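Local coordinates for protein MIX1 (Leishmania major, PDB 3HA4) that is of unknown function but forms a homodimer and, with its helical TPR-like fold, probably serves as a scaffold for protein-protein interactions, at residues A[123-126]-A[127-131]. Numbering follows the deposited sequence.
Sequences KDVE and EIISM
The flat carbonyl group of Glu126 is approached by Ser130 from two directions. The hydroxyl OG of Ser130 reaches Glu126 O in the carbonyl plane at 3.0 Å, whereas the amide N of Ser130 arrives from above that plane, 3.2 Å from the same Glu126 O. Serine suits this position because its short side chain, with OG set beside its own backbone N (chi1 -71°), folds back onto the preceding turn; OG is also hydrogen-bonded to NZ of Lys109, on helix 94-109.

One residue earlier, the carbonyl of Val125 meets hydrocarbon as well as an amide. Ile129 N donates to Val125 O at 3.2 Å, and CG1 and CD1 of Ile129 lie against the same oxygen. The extended Ile129 chain (chi2 177°) carries CD1 on to CG1 of Val125, 3.8 Å away, the two side chains crossing at a slant. CG2 of Ile128 also packs on Val125 O. Val125, Ile128 and Ile129 are all buried, which suits their branched hydrocarbon side chains.

Around Lys123 and Asp124 the bonding is less even. Ile128 N makes a fairly straight bond to Asp124 O (3.1 Å, 160° at the hydrogen), but Glu127 N divides itself between Lys123 O and Asp124 O, both bonds weak. The carboxylates of Asp124 and Glu127 come no nearer than 4.7 Å between Asp124 OD1 and Glu127 OE1; the like charges probably disfavour a closer approach. A carboxylate suits Glu127, which remains exposed although its side chain touches Pro35 of the second subunit.

These contacts, three and four residues apart, run along helix 123-137. Ile129 packs on Leu105 and Val108 of helix 94-109, and Trp69 touches Val125, Ile128 and Ile129. At the dimer interface, Ile128 meets Leu70 of the second subunit, so the helix turns Ile129 to helix 94-109 and Ile128 and Glu127 to the partner chain.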
loop_
_atom_site.group_PDB
_atom_site.type_symbol
_atom_site.label_atom_id
_atom_site.label_comp_id
_atom_site.label_asym_id
_atom_site.label_seq_id
_atom_site.Cartn_x
_atom_site.Cartn_y
_atom_site.Cartn_z
ATOM N N LYS A 123 -7.523 -13.829 4.241
ATOM C CA LYS A 123 -8.898 -13.467 4.095
ATOM C C LYS A 123 -9.106 -12.005 4.332
ATOM O O LYS A 123 -10.004 -11.418 3.829
ATOM C CB LYS A 123 -9.703 -14.340 5.046
ATOM C CG LYS A 123 -9.218 -15.819 5.012
ATOM C CD LYS A 123 -8.597 -16.323 6.327
ATOM C CE LYS A 123 -7.119 -16.068 6.439
ATOM N NZ LYS A 123 -6.379 -17.329 6.355
ATOM N N ASP A 124 -8.230 -11.431 5.110
ATOM C CA ASP A 124 -8.210 -10.025 5.353
ATOM C C ASP A 124 -7.788 -9.305 4.119
ATOM O O ASP A 124 -8.236 -8.242 3.855
ATOM C CB ASP A 124 -7.174 -9.743 6.406
ATOM C CG ASP A 124 -7.716 -9.811 7.764
ATOM O OD1 ASP A 124 -8.752 -9.218 8.012
ATOM O OD2 ASP A 124 -7.089 -10.453 8.587
ATOM N N VAL A 125 -6.874 -9.902 3.387
ATOM C CA VAL A 125 -6.346 -9.313 2.203
ATOM C C VAL A 125 -7.396 -9.308 1.151
ATOM O O VAL A 125 -7.451 -8.410 0.377
ATOM C CB VAL A 125 -5.177 -10.087 1.681
ATOM C CG1 VAL A 125 -4.965 -9.775 0.301
ATOM C CG2 VAL A 125 -3.977 -9.764 2.436
ATOM N N GLU A 126 -8.251 -10.309 1.133
ATOM C CA GLU A 126 -9.257 -10.370 0.121
ATOM C C GLU A 126 -10.309 -9.379 0.389
ATOM O O GLU A 126 -11.047 -9.045 -0.477
ATOM C CB GLU A 126 -9.910 -11.705 0.102
ATOM C CG GLU A 126 -11.305 -11.593 -0.342
ATOM C CD GLU A 126 -11.862 -12.888 -0.775
ATOM O OE1 GLU A 126 -13.034 -12.919 -1.150
ATOM O OE2 GLU A 126 -11.135 -13.885 -0.736
ATOM N N GLU A 127 -10.390 -8.921 1.617
ATOM C CA GLU A 127 -11.369 -7.940 1.999
ATOM C C GLU A 127 -10.919 -6.545 1.672
ATOM O O GLU A 127 -11.684 -5.752 1.262
ATOM C CB GLU A 127 -11.652 -8.050 3.489
ATOM C CG GLU A 127 -12.693 -9.071 3.882
ATOM C CD GLU A 127 -12.866 -9.202 5.377
ATOM O OE1 GLU A 127 -12.902 -8.182 6.055
ATOM O OE2 GLU A 127 -12.978 -10.317 5.887
ATOM N N ILE A 128 -9.658 -6.251 1.891
ATOM C CA ILE A 128 -9.071 -4.984 1.547
ATOM C C ILE A 128 -9.084 -4.737 0.048
ATOM O O ILE A 128 -9.184 -3.625 -0.379
ATOM C CB ILE A 128 -7.671 -4.882 2.150
ATOM C CG1 ILE A 128 -7.365 -3.466 2.539
ATOM C CG2 ILE A 128 -6.636 -5.369 1.239
ATOM C CD1 ILE A 128 -6.015 -3.281 2.985
ATOM N N ILE A 129 -9.010 -5.813 -0.711
ATOM C CA ILE A 129 -9.119 -5.835 -2.134
ATOM C C ILE A 129 -10.532 -5.627 -2.577
ATOM O O ILE A 129 -10.776 -5.022 -3.565
ATOM C CB ILE A 129 -8.617 -7.174 -2.667
ATOM C CG1 ILE A 129 -7.131 -7.302 -2.444
ATOM C CG2 ILE A 129 -8.909 -7.342 -4.109
ATOM C CD1 ILE A 129 -6.607 -8.552 -2.866
ATOM N N SER A 130 -11.480 -6.126 -1.831
ATOM C CA SER A 130 -12.851 -5.883 -2.139
ATOM C C SER A 130 -13.223 -4.442 -1.925
ATOM O O SER A 130 -14.008 -3.905 -2.628
ATOM C CB SER A 130 -13.709 -6.748 -1.258
ATOM O OG SER A 130 -13.610 -8.058 -1.637
ATOM N N MET A 131 -12.631 -3.833 -0.927
ATOM C CA MET A 131 -12.821 -2.456 -0.638
ATOM C C MET A 131 -12.218 -1.609 -1.713
ATOM O O MET A 131 -12.807 -0.681 -2.121
ATOM C CB MET A 131 -12.224 -2.144 0.711
ATOM C CG MET A 131 -12.286 -0.713 1.085
ATOM S SD MET A 131 -12.061 -0.507 2.800
ATOM C CE MET A 131 -12.164 -2.177 3.281
#